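Local coordinates for putative cytoplasmic protein (Salmonella typhimurium, PDB 2GK3) that is of unknown function but belongs to a family of putative glutamine amidotransferases with a class I glutaminase-like fold and assembles into a hexamer, at residues G155-E160 against G188-V193; A167-P172 against S181-F186; P208-G213 against A221-D226. One frame throughout, in Å; residues are numbered along the deposited sequence.

Interaction 1: G155-E160 against G188-V193; sequences GDDRVE and GYNQAV
Val159 and Tyr189 face each other as the hydrogen-bonded pair of an antiparallel ladder. Val159 N donates to Tyr189 O over 2.7 Å, nearly straight, and Tyr189 N returns a bond to Val159 O. On the side carrying these two side chains, Val159 CB lies over one face of the tyrosine ring, 3.8 Å from its centroid, a CH-pi contact offset toward the rim. The ring reaches there because Tyr189 CG sits between backbone N and carbonyl carbon (chi1 64°). The ladder joins strand 158-161 to strand 185-194, which also pairs with 164-169. Where strand 158-161 gives way to a loop, Gln191 N meets Asp157 O at 2.7 Å. Asn190 ND2 reaches Asp157 OD1, also at 2.7 Å, from above the carboxylate plane, while Asn190 OD1 accepts from Gly126 N. A water bridges Asp157 OD2 and Gln191 O; Met131 N and Gly132 N fix the same carboxylate. Further out, Asp156 OD1 accepts from Arg158 N, an Asx turn, while Arg158 NE and NH2 grip its carboxylate side-on. Arg158 NH1 makes a second salt bridge, to Glu160 OE2 (2.9 Å), completing an Asp156-Arg158-Glu160 network, and bonds Asn89 of a neighbouring subunit. Asp207 OD2 accepts from the Tyr189 hydroxyl and Gln191 NE2.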
ATOM      1  N   GLY E 155     -10.515  -9.917 -21.807  1.00 29.50           N
ATOM      2  CA  GLY E 155      -9.558  -9.624 -20.748  1.00 28.81           C
ATOM      3  C   GLY E 155      -8.775  -8.361 -21.062  1.00 28.51           C
ATOM      4  O   GLY E 155      -9.244  -7.471 -21.795  1.00 27.68           O
ATOM      5  N   ASP E 156      -7.579  -8.290 -20.488  1.00 27.77           N
ATOM      6  CA  ASP E 156      -6.628  -7.216 -20.739  1.00 27.10           C
ATOM      7  C   ASP E 156      -6.424  -7.103 -22.244  1.00 27.12           C
ATOM      8  O   ASP E 156      -6.127  -8.103 -22.922  1.00 26.37           O
ATOM      9  CB  ASP E 156      -5.305  -7.540 -20.024  1.00 26.94           C
ATOM     10  CG  ASP E 156      -4.309  -6.395 -20.069  1.00 26.28           C
ATOM     11  OD1 ASP E 156      -4.228  -5.690 -21.105  1.00 23.95           O
ATOM     12  OD2 ASP E 156      -3.586  -6.230 -19.053  1.00 26.74           O
ATOM     13  N   ASP E 157      -6.583  -5.876 -22.746  1.00 26.92           N
ATOM     14  CA  ASP E 157      -6.697  -5.613 -24.179  1.00 26.93           C
ATOM     15  C   ASP E 157      -5.573  -4.723 -24.717  1.00 27.02           C
ATOM     16  O   ASP E 157      -5.648  -4.234 -25.847  1.00 27.31           O
ATOM     17  CB  ASP E 157      -8.090  -5.028 -24.506  1.00 27.00           C
ATOM     18  CG  ASP E 157      -8.324  -3.662 -23.880  1.00 28.99           C
ATOM     19  OD1 ASP E 157      -7.424  -3.160 -23.157  1.00 29.46           O
ATOM     20  OD2 ASP E 157      -9.402  -3.072 -24.127  1.00 30.71           O
ATOM     21  N   ARG E 158      -4.555  -4.504 -23.886  1.00 26.82           N
ATOM     22  CA  ARG E 158      -3.391  -3.722 -24.248  1.00 27.19           C
ATOM     23  C   ARG E 158      -2.562  -4.465 -25.294  1.00 27.60           C
ATOM     24  O   ARG E 158      -2.353  -5.683 -25.204  1.00 26.59           O
ATOM     25  CB  ARG E 158      -2.461  -3.511 -23.039  1.00 27.43           C
ATOM     26  CG  ARG E 158      -2.930  -2.560 -21.968  1.00 26.93           C
ATOM     27  CD  ARG E 158      -1.977  -2.609 -20.753  1.00 26.48           C
ATOM     28  NE  ARG E 158      -1.833  -3.963 -20.196  1.00 26.11           N
ATOM     29  CZ  ARG E 158      -0.680  -4.583 -19.920  1.00 24.53           C
ATOM     30  NH1 ARG E 158       0.492  -3.982 -20.096  1.00 24.58           N
ATOM     31  NH2 ARG E 158      -0.705  -5.798 -19.404  1.00 21.75           N
ATOM     32  N   VAL E 159      -2.094  -3.704 -26.278  1.00 28.01           N
ATOM     33  CA  VAL E 159      -1.017  -4.135 -27.131  1.00 27.83           C
ATOM     34  C   VAL E 159       0.127  -3.185 -26.830  1.00 28.16           C
ATOM     35  O   VAL E 159       0.037  -1.983 -27.080  1.00 28.19           O
ATOM     36  CB  VAL E 159      -1.428  -4.116 -28.626  1.00 28.44           C
ATOM     37  CG1 VAL E 159      -0.197  -4.397 -29.547  1.00 26.46           C
ATOM     38  CG2 VAL E 159      -2.569  -5.139 -28.872  1.00 27.12           C
ATOM     39  N   GLU E 160       1.180  -3.716 -26.227  1.00 28.89           N
ATOM     40  CA  GLU E 160       2.376  -2.901 -25.921  1.00 29.25           C
ATOM     41  C   GLU E 160       3.379  -2.998 -27.085  1.00 29.57           C
ATOM     42  O   GLU E 160       3.775  -4.105 -27.495  1.00 28.76           O
ATOM     43  CB  GLU E 160       3.035  -3.351 -24.615  1.00 28.54           C
ATOM     44  CG  GLU E 160       2.111  -3.314 -23.392  1.00 28.94           C
ATOM     45  CD  GLU E 160       1.831  -1.890 -22.880  1.00 30.06           C
ATOM     46  OE1 GLU E 160       2.287  -0.902 -23.502  1.00 26.64           O
ATOM     47  OE2 GLU E 160       1.149  -1.769 -21.839  1.00 31.84           O
ATOM     48  N   GLY E 188       1.751   1.770 -28.134  1.00 28.27           N
ATOM     49  CA  GLY E 188       0.736   0.877 -27.601  1.00 27.54           C
ATOM     50  C   GLY E 188      -0.669   1.342 -27.901  1.00 27.49           C
ATOM     51  O   GLY E 188      -0.877   2.475 -28.330  1.00 27.04           O
ATOM     52  N   TYR E 189      -1.631   0.441 -27.694  1.00 27.10           N
ATOM     53  CA  TYR E 189      -3.039   0.714 -27.948  1.00 27.34           C
ATOM     54  C   TYR E 189      -3.907  -0.362 -27.304  1.00 27.22           C
ATOM     55  O   TYR E 189      -3.405  -1.434 -26.942  1.00 27.13           O
ATOM     56  CB  TYR E 189      -3.327   0.831 -29.461  1.00 27.57           C
ATOM     57  CG  TYR E 189      -3.093  -0.451 -30.264  1.00 27.24           C
ATOM     58  CD1 TYR E 189      -4.163  -1.275 -30.613  1.00 27.30           C
ATOM     59  CD2 TYR E 189      -1.814  -0.808 -30.689  1.00 27.81           C
ATOM     60  CE1 TYR E 189      -3.972  -2.433 -31.364  1.00 28.25           C
ATOM     61  CE2 TYR E 189      -1.599  -1.965 -31.448  1.00 29.38           C
ATOM     62  CZ  TYR E 189      -2.685  -2.776 -31.781  1.00 29.37           C
ATOM     63  OH  TYR E 189      -2.485  -3.935 -32.504  1.00 28.72           O
ATOM     64  N   ASN E 190      -5.194  -0.051 -27.150  1.00 27.16           N
ATOM     65  CA  ASN E 190      -6.207  -1.029 -26.761  1.00 27.36           C
ATOM     66  C   ASN E 190      -6.732  -1.734 -28.007  1.00 27.82           C
ATOM     67  O   ASN E 190      -7.180  -1.077 -28.962  1.00 27.33           O
ATOM     68  CB  ASN E 190      -7.374  -0.350 -26.049  1.00 26.96           C
ATOM     69  CG  ASN E 190      -6.985   0.261 -24.718  1.00 26.75           C
ATOM     70  OD1 ASN E 190      -6.808   1.474 -24.620  1.00 29.18           O
ATOM     71  ND2 ASN E 190      -6.860  -0.566 -23.690  1.00 24.86           N
ATOM     72  N   GLN E 191      -6.670  -3.066 -28.002  1.00 28.43           N
ATOM     73  CA  GLN E 191      -7.152  -3.857 -29.135  1.00 28.54           C
ATOM     74  C   GLN E 191      -8.650  -4.082 -29.076  1.00 28.53           C
ATOM     75  O   GLN E 191      -9.166  -4.637 -28.121  1.00 28.52           O
ATOM     76  CB  GLN E 191      -6.461  -5.217 -29.196  1.00 29.21           C
ATOM     77  CG  GLN E 191      -6.855  -6.042 -30.425  1.00 30.61           C
ATOM     78  CD  GLN E 191      -6.038  -7.294 -30.555  1.00 35.95           C
ATOM     79  OE1 GLN E 191      -6.048  -8.150 -29.676  1.00 37.26           O
ATOM     80  NE2 GLN E 191      -5.309  -7.406 -31.648  1.00 38.23           N
ATOM     81  N   ALA E 192      -9.352  -3.663 -30.116  1.00 28.83           N
ATOM     82  CA  ALA E 192     -10.790  -3.898 -30.187  1.00 28.82           C
ATOM     83  C   ALA E 192     -11.159  -4.313 -31.626  1.00 28.77           C
ATOM     84  O   ALA E 192     -10.325  -4.276 -32.518  1.00 28.99           O
ATOM     85  CB  ALA E 192     -11.563  -2.668 -29.733  1.00 27.97           C
ATOM     86  N   VAL E 193     -12.390  -4.757 -31.812  1.00 28.52           N
ATOM     87  CA  VAL E 193     -12.900  -5.103 -33.117  1.00 29.06           C
ATOM     88  C   VAL E 193     -13.989  -4.073 -33.443  1.00 29.15           C
ATOM     89  O   VAL E 193     -14.901  -3.846 -32.636  1.00 29.30           O
ATOM     90  CB  VAL E 193     -13.472  -6.547 -33.131  1.00 28.91           C
ATOM     91  CG1 VAL E 193     -14.090  -6.860 -34.486  1.00 29.12           C
ATOM     92  CG2 VAL E 193     -12.365  -7.584 -32.774  1.00 28.37           C
TER
HETATM   93  O   HOH W   1     -11.041  -4.400 -26.106  1.00 22.99           O

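Interaction 2: A167-P172 against S181-F186; sequences AEAVSP and SDYPVF
Ala167 and Tyr183 carry most of this contact, with Ala169 adding a smaller patch. The aromatic side chain of Tyr183 runs alongside residues 167-169: its CB comes within 3.3 Å of Ala167 O, its CD2 lies 4.0 Å from Ala167 CB, and farther out the ring meets Ala169, whose CB is 3.9 Å from Tyr183 CE1 and close to the hydroxyl as well. The ring is led along the alanines by a chi1 of -82°, which leaves CG beside the backbone N and roughly anti to the carbonyl carbon. Two small methyls thus line one large ring.

Ala167 is held on a second side too. Its CB touches Phe186 CE1 at 3.6 Å, so this one methyl touches two aromatic rings. Its N donates to Pro184 O over 3.2 Å, the one hydrogen bond between the two segments, which ties strand 164-169 to the chain just ahead of strand 185-194.

The pair lies near the start of the antiparallel pairing of those strands, which Phe186 continues through a backbone bond to Ile165. Strand 199-204 flanks the other edge of 164-169, with Leu202 against Ala169 and Tyr183. Trp239 meets the Tyr183 ring, and Phe236 of helix 234-237 meets that of Phe186.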
ATOM      1  N   ALA E 167       0.521   4.899 -37.043  1.00 41.53           N
ATOM      2  CA  ALA E 167      -0.856   4.852 -37.492  1.00 41.47           C
ATOM      3  C   ALA E 167      -0.865   4.847 -39.011  1.00 41.49           C
ATOM      4  O   ALA E 167       0.117   5.259 -39.643  1.00 41.68           O
ATOM      5  CB  ALA E 167      -1.624   6.059 -36.971  1.00 41.45           C
ATOM      6  N   GLU E 168      -1.966   4.367 -39.586  1.00 41.02           N
ATOM      7  CA  GLU E 168      -2.168   4.394 -41.029  1.00 41.04           C
ATOM      8  C   GLU E 168      -3.593   4.792 -41.361  1.00 40.39           C
ATOM      9  O   GLU E 168      -4.536   4.398 -40.659  1.00 39.59           O
ATOM     10  CB  GLU E 168      -1.853   3.028 -41.638  1.00 41.46           C
ATOM     11  CG  GLU E 168      -0.365   2.839 -41.910  1.00 45.07           C
ATOM     12  CD  GLU E 168       0.035   1.394 -42.041  1.00 48.92           C
ATOM     13  OE1 GLU E 168       1.253   1.125 -42.131  1.00 50.67           O
ATOM     14  OE2 GLU E 168      -0.862   0.524 -42.048  1.00 51.66           O
ATOM     15  N   ALA E 169      -3.756   5.593 -42.416  1.00 40.16           N
ATOM     16  CA  ALA E 169      -5.098   5.943 -42.871  1.00 39.86           C
ATOM     17  C   ALA E 169      -5.612   4.870 -43.823  1.00 39.97           C
ATOM     18  O   ALA E 169      -4.965   4.553 -44.830  1.00 39.39           O
ATOM     19  CB  ALA E 169      -5.118   7.322 -43.507  1.00 39.49           C
ATOM     20  N   VAL E 170      -6.751   4.278 -43.471  1.00 40.52           N
ATOM     21  CA  VAL E 170      -7.457   3.358 -44.381  1.00 41.42           C
ATOM     22  C   VAL E 170      -8.655   4.026 -45.064  1.00 41.88           C
ATOM     23  O   VAL E 170      -9.187   3.504 -46.053  1.00 42.43           O
ATOM     24  CB  VAL E 170      -7.889   2.021 -43.709  1.00 41.28           C
ATOM     25  CG1 VAL E 170      -6.661   1.175 -43.358  1.00 41.88           C
ATOM     26  CG2 VAL E 170      -8.761   2.262 -42.497  1.00 41.64           C
ATOM     27  N   SER E 171      -9.077   5.173 -44.530  1.00 42.26           N
ATOM     28  CA  SER E 171      -9.989   6.071 -45.238  1.00 42.66           C
ATOM     29  C   SER E 171      -9.483   7.505 -45.183  1.00 42.81           C
ATOM     30  O   SER E 171     -10.099   8.338 -44.503  1.00 42.41           O
ATOM     31  CB  SER E 171     -11.391   6.008 -44.654  1.00 42.81           C
ATOM     32  OG  SER E 171     -11.894   4.689 -44.697  1.00 44.19           O
ATOM     33  N   PRO E 172      -8.383   7.804 -45.926  1.00 43.05           N
ATOM     34  CA  PRO E 172      -7.714   9.112 -45.898  1.00 43.24           C
ATOM     35  C   PRO E 172      -8.545  10.270 -46.506  1.00 43.71           C
ATOM     36  O   PRO E 172      -8.167  11.433 -46.387  1.00 44.03           O
ATOM     37  CB  PRO E 172      -6.430   8.870 -46.703  1.00 43.00           C
ATOM     38  CG  PRO E 172      -6.769   7.748 -47.639  1.00 43.17           C
ATOM     39  CD  PRO E 172      -7.738   6.879 -46.885  1.00 43.36           C
ATOM     40  N   SER E 181      -0.837  13.831 -43.091  1.00 43.38           N
ATOM     41  CA  SER E 181       0.287  13.094 -43.671  1.00 43.71           C
ATOM     42  C   SER E 181       1.315  12.817 -42.605  1.00 43.46           C
ATOM     43  O   SER E 181       1.224  13.367 -41.505  1.00 44.15           O
ATOM     44  CB  SER E 181       0.943  13.891 -44.807  1.00 44.08           C
ATOM     45  OG  SER E 181       1.523  15.104 -44.315  1.00 46.28           O
ATOM     46  N   ASP E 182       2.293  11.976 -42.928  1.00 42.72           N
ATOM     47  CA  ASP E 182       3.415  11.703 -42.034  1.00 42.47           C
ATOM     48  C   ASP E 182       2.931  11.294 -40.635  1.00 41.28           C
ATOM     49  O   ASP E 182       3.276  11.912 -39.611  1.00 41.36           O
ATOM     50  CB  ASP E 182       4.368  12.911 -41.989  1.00 43.39           C
ATOM     51  CG  ASP E 182       5.728  12.567 -41.395  1.00 46.46           C
ATOM     52  OD1 ASP E 182       6.104  11.363 -41.369  1.00 50.38           O
ATOM     53  OD2 ASP E 182       6.430  13.504 -40.954  1.00 49.34           O
ATOM     54  N   TYR E 183       2.114  10.247 -40.621  1.00 39.69           N
ATOM     55  CA  TYR E 183       1.530   9.707 -39.410  1.00 38.23           C
ATOM     56  C   TYR E 183       2.583   9.269 -38.395  1.00 37.55           C
ATOM     57  O   TYR E 183       3.579   8.640 -38.759  1.00 37.67           O
ATOM     58  CB  TYR E 183       0.570   8.568 -39.744  1.00 37.59           C
ATOM     59  CG  TYR E 183      -0.801   9.046 -40.161  1.00 37.53           C
ATOM     60  CD1 TYR E 183      -1.140   9.175 -41.509  1.00 36.75           C
ATOM     61  CD2 TYR E 183      -1.778   9.377 -39.196  1.00 37.13           C
ATOM     62  CE1 TYR E 183      -2.411   9.627 -41.894  1.00 36.26           C
ATOM     63  CE2 TYR E 183      -3.056   9.821 -39.575  1.00 35.65           C
ATOM     64  CZ  TYR E 183      -3.360   9.941 -40.918  1.00 36.72           C
ATOM     65  OH  TYR E 183      -4.614  10.363 -41.291  1.00 37.30           O
ATOM     66  N   PRO E 184       2.370   9.618 -37.111  1.00 36.81           N
ATOM     67  CA  PRO E 184       3.383   9.348 -36.099  1.00 36.24           C
ATOM     68  C   PRO E 184       3.371   7.926 -35.538  1.00 36.02           C
ATOM     69  O   PRO E 184       2.484   7.130 -35.831  1.00 36.39           O
ATOM     70  CB  PRO E 184       3.051  10.349 -34.983  1.00 36.36           C
ATOM     71  CG  PRO E 184       1.651  10.830 -35.257  1.00 36.45           C
ATOM     72  CD  PRO E 184       1.169  10.267 -36.554  1.00 36.37           C
ATOM     73  N   VAL E 185       4.353   7.647 -34.695  1.00 35.42           N
ATOM     74  CA  VAL E 185       4.497   6.388 -34.009  1.00 34.65           C
ATOM     75  C   VAL E 185       3.776   6.424 -32.641  1.00 33.95           C
ATOM     76  O   VAL E 185       3.690   7.479 -31.993  1.00 34.10           O
ATOM     77  CB  VAL E 185       6.016   6.050 -33.926  1.00 34.84           C
ATOM     78  CG1 VAL E 185       6.376   5.205 -32.728  1.00 35.58           C
ATOM     79  CG2 VAL E 185       6.478   5.386 -35.250  1.00 35.76           C
ATOM     80  N   PHE E 186       3.233   5.269 -32.246  1.00 32.83           N
ATOM     81  CA  PHE E 186       2.558   5.045 -30.968  1.00 31.17           C
ATOM     82  C   PHE E 186       3.210   3.868 -30.304  1.00 30.82           C
ATOM     83  O   PHE E 186       3.685   2.958 -30.994  1.00 31.42           O
ATOM     84  CB  PHE E 186       1.080   4.727 -31.179  1.00 30.68           C
ATOM     85  CG  PHE E 186       0.330   5.839 -31.792  1.00 30.28           C
ATOM     86  CD1 PHE E 186       0.384   6.049 -33.174  1.00 28.15           C
ATOM     87  CD2 PHE E 186      -0.393   6.719 -30.987  1.00 29.93           C
ATOM     88  CE1 PHE E 186      -0.268   7.117 -33.758  1.00 27.83           C
ATOM     89  CE2 PHE E 186      -1.052   7.797 -31.549  1.00 29.90           C
ATOM     90  CZ  PHE E 186      -0.994   8.004 -32.939  1.00 29.40           C
TER

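Interaction 3: P208-G213 against A221-D226; sequences PLLVFG and ACFMSD
Strands 207-215 and 218-223 form a beta hairpin, and this contact covers the part away from its turn. Val211 and Cys222 are its hydrogen-bonded pair: Cys222 N donates to Val211 O at 2.9 Å, and Val211 N to Cys222 O at 3.1 Å. Beyond the non-hydrogen-bonded pair Leu210-Phe223, one more bond, from Met224 N to Leu209 O (2.8 Å), carries the register past the corner that the chain turns at Leu210.

That corner brings Leu209 round to Phe223. Leu209 CD1 stands over one face of the phenyl ring, 4.0 Å from its centroid and 19° off the normal, while Leu210 CD1 comes to the ring's edge, 4.0 Å from Phe223 CD1. The Phe223 ring reaches along the ladder to both leucines because chi1 is -175°, which puts CG opposite the backbone N. Next along the same side, Ala221 CB sits against Phe212 CE1 at 3.9 Å. On the side of Val211 and Cys222, selenomethionine Met224 bends at chi2 and chi3 and lays its CE 3.8 Å from Val211 CG2.

Helix 242-253 covers the Leu210, Phe212 and Ala221 side, and Trp246 meets Phe223 edge-to-face. Strand 150-151 touches Val211, Cys222 and Met224 on the other. Strand 218-223 also pairs in parallel with strand 120-124, so the hairpin joins the central sheet, consistent with the layered alpha/beta fold of the class I glutaminase-like family.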
ATOM      1  N   PRO E 208      -8.084  -1.726 -35.619  1.00 31.50           N
ATOM      2  CA  PRO E 208      -8.655  -0.377 -35.751  1.00 31.50           C
ATOM      3  C   PRO E 208      -7.981   0.603 -34.777  1.00 31.78           C
ATOM      4  O   PRO E 208      -7.555   0.196 -33.669  1.00 30.81           O
ATOM      5  CB  PRO E 208     -10.135  -0.569 -35.395  1.00 30.95           C
ATOM      6  CG  PRO E 208     -10.251  -1.887 -34.782  1.00 30.95           C
ATOM      7  CD  PRO E 208      -9.067  -2.717 -35.140  1.00 30.23           C
ATOM      8  N   LEU E 209      -7.856   1.862 -35.207  1.00 31.59           N
ATOM      9  CA  LEU E 209      -7.323   2.927 -34.344  1.00 31.50           C
ATOM     10  C   LEU E 209      -8.330   4.072 -34.156  1.00 31.59           C
ATOM     11  O   LEU E 209      -8.571   4.523 -33.029  1.00 32.08           O
ATOM     12  CB  LEU E 209      -5.976   3.458 -34.864  1.00 30.85           C
ATOM     13  CG  LEU E 209      -5.367   4.691 -34.170  1.00 30.68           C
ATOM     14  CD1 LEU E 209      -5.049   4.422 -32.705  1.00 28.18           C
ATOM     15  CD2 LEU E 209      -4.110   5.173 -34.896  1.00 30.05           C
ATOM     16  N   LEU E 210      -8.895   4.551 -35.261  1.00 31.43           N
ATOM     17  CA  LEU E 210      -9.946   5.565 -35.200  1.00 30.88           C
ATOM     18  C   LEU E 210     -11.211   5.023 -35.840  1.00 30.52           C
ATOM     19  O   LEU E 210     -11.193   4.640 -37.003  1.00 30.13           O
ATOM     20  CB  LEU E 210      -9.492   6.869 -35.875  1.00 30.56           C
ATOM     21  CG  LEU E 210     -10.419   8.087 -35.789  1.00 30.99           C
ATOM     22  CD1 LEU E 210     -10.729   8.534 -34.324  1.00 27.67           C
ATOM     23  CD2 LEU E 210      -9.839   9.238 -36.607  1.00 30.81           C
ATOM     24  N   VAL E 211     -12.301   5.013 -35.074  1.00 30.50           N
ATOM     25  CA  VAL E 211     -13.560   4.386 -35.484  1.00 30.94           C
ATOM     26  C   VAL E 211     -14.741   5.309 -35.170  1.00 31.28           C
ATOM     27  O   VAL E 211     -14.852   5.815 -34.049  1.00 30.77           O
ATOM     28  CB  VAL E 211     -13.797   3.018 -34.761  1.00 31.10           C
ATOM     29  CG1 VAL E 211     -15.130   2.379 -35.203  1.00 30.60           C
ATOM     30  CG2 VAL E 211     -12.619   2.047 -35.004  1.00 31.41           C
ATOM     31  N   PHE E 212     -15.615   5.501 -36.163  1.00 30.98           N
ATOM     32  CA  PHE E 212     -16.818   6.337 -36.012  1.00 31.31           C
ATOM     33  C   PHE E 212     -18.093   5.505 -36.096  1.00 31.96           C
ATOM     34  O   PHE E 212     -18.202   4.593 -36.910  1.00 32.37           O
ATOM     35  CB  PHE E 212     -16.838   7.479 -37.058  1.00 30.29           C
ATOM     36  CG  PHE E 212     -15.735   8.489 -36.866  1.00 29.25           C
ATOM     37  CD1 PHE E 212     -15.889   9.539 -35.970  1.00 29.22           C
ATOM     38  CD2 PHE E 212     -14.524   8.363 -37.548  1.00 28.36           C
ATOM     39  CE1 PHE E 212     -14.861  10.450 -35.756  1.00 29.61           C
ATOM     40  CE2 PHE E 212     -13.503   9.271 -37.355  1.00 27.42           C
ATOM     41  CZ  PHE E 212     -13.666  10.315 -36.460  1.00 28.98           C
ATOM     42  N   GLY E 213     -19.060   5.809 -35.251  1.00 32.69           N
ATOM     43  CA  GLY E 213     -20.357   5.166 -35.371  1.00 33.76           C
ATOM     44  C   GLY E 213     -21.513   6.050 -34.980  1.00 34.28           C
ATOM     45  O   GLY E 213     -21.364   7.269 -34.839  1.00 34.79           O
ATOM     46  N   ALA E 221     -17.288   7.866 -31.318  1.00 29.63           N
ATOM     47  CA  ALA E 221     -15.934   7.754 -31.804  1.00 29.34           C
ATOM     48  C   ALA E 221     -15.072   7.044 -30.763  1.00 29.58           C
ATOM     49  O   ALA E 221     -15.297   7.152 -29.541  1.00 28.97           O
ATOM     50  CB  ALA E 221     -15.360   9.116 -32.133  1.00 29.13           C
ATOM     51  N   CYS E 222     -14.100   6.291 -31.252  1.00 28.90           N
ATOM     52  CA  CYS E 222     -13.158   5.645 -30.349  1.00 29.90           C
ATOM     53  C   CYS E 222     -11.781   5.859 -30.929  1.00 29.28           C
ATOM     54  O   CYS E 222     -11.572   5.632 -32.121  1.00 29.94           O
ATOM     55  CB  CYS E 222     -13.455   4.144 -30.206  1.00 29.16           C
ATOM     56  SG  CYS E 222     -14.904   3.749 -29.203  1.00 33.40           S
ATOM     57  N   PHE E 223     -10.856   6.320 -30.097  1.00 28.56           N
ATOM     58  CA  PHE E 223      -9.479   6.391 -30.500  1.00 28.12           C
ATOM     59  C   PHE E 223      -8.741   5.406 -29.622  1.00 27.84           C
ATOM     60  O   PHE E 223      -8.756   5.539 -28.402  1.00 28.47           O
ATOM     61  CB  PHE E 223      -8.917   7.812 -30.350  1.00 27.75           C
ATOM     62  CG  PHE E 223      -7.523   7.952 -30.882  1.00 27.21           C
ATOM     63  CD1 PHE E 223      -7.305   8.150 -32.247  1.00 26.60           C
ATOM     64  CD2 PHE E 223      -6.431   7.858 -30.033  1.00 26.33           C
ATOM     65  CE1 PHE E 223      -6.016   8.260 -32.764  1.00 27.32           C
ATOM     66  CE2 PHE E 223      -5.132   7.982 -30.533  1.00 27.45           C
ATOM     67  CZ  PHE E 223      -4.922   8.183 -31.905  1.00 27.12           C
HETATM   68  N   MSE E 224      -8.090   4.424 -30.242  1.00 27.70           N
HETATM   69  CA  MSE E 224      -7.729   3.189 -29.518  1.00 27.38           C
HETATM   70  C   MSE E 224      -6.418   3.281 -28.788  1.00 27.88           C
HETATM   71  O   MSE E 224      -6.095   2.432 -27.959  1.00 28.44           O
HETATM   72  CB  MSE E 224      -7.747   1.957 -30.444  1.00 26.76           C
HETATM   73  CG  MSE E 224      -9.091   1.677 -31.111  1.00 24.82           C
HETATM   74 SE   MSE E 224     -10.665   1.653 -29.946  0.50 22.02          SE
HETATM   75  CE  MSE E 224     -11.721   2.392 -31.356  0.50 25.42           C
ATOM     76  N   SER E 225      -5.641   4.303 -29.113  1.00 28.75           N
ATOM     77  CA  SER E 225      -4.416   4.575 -28.375  1.00 29.21           C
ATOM     78  C   SER E 225      -4.645   5.812 -27.501  1.00 30.10           C
ATOM     79  O   SER E 225      -5.769   6.326 -27.398  1.00 30.48           O
ATOM     80  CB  SER E 225      -3.243   4.759 -29.339  1.00 28.93           C
ATOM     81  OG  SER E 225      -2.031   4.887 -28.638  1.00 27.53           O
ATOM     82  N   ASP E 226      -3.581   6.282 -26.874  1.00 31.13           N
ATOM     83  CA  ASP E 226      -3.657   7.360 -25.903  1.00 32.30           C
ATOM     84  C   ASP E 226      -3.437   8.753 -26.528  1.00 32.91           C
ATOM     85  O   ASP E 226      -2.841   8.884 -27.599  1.00 32.93           O
ATOM     86  CB  ASP E 226      -2.611   7.090 -24.831  1.00 32.49           C
ATOM     87  CG  ASP E 226      -2.967   7.690 -23.481  1.00 32.68           C
ATOM     88  OD1 ASP E 226      -3.780   8.646 -23.398  1.00 33.64           O
ATOM     89  OD2 ASP E 226      -2.386   7.201 -22.498  1.00 29.08           O
TER

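Overall arrangement
All three contacts are largely buried, but their chemistry changes with place. Interaction 3, closest to the chain centre, joins a hairpin by backbone bonds and apolar side chains, and no other subunit touches it. Interaction 1 is richer in polar and charged groups and lies beside a neighbouring subunit. Interaction 2, farthest from the centre, rests on small methyls against aromatic rings. Interactions 1 and 2 share strand 185-194, which pairs with the successive strands 158-161 and 164-169. Interaction 3 is tied to both: Asn190 N bonds Met224 O and Ser225 OG bonds Gly188 O, while Leu209 packs on Ala167 and Phe223 on Phe186.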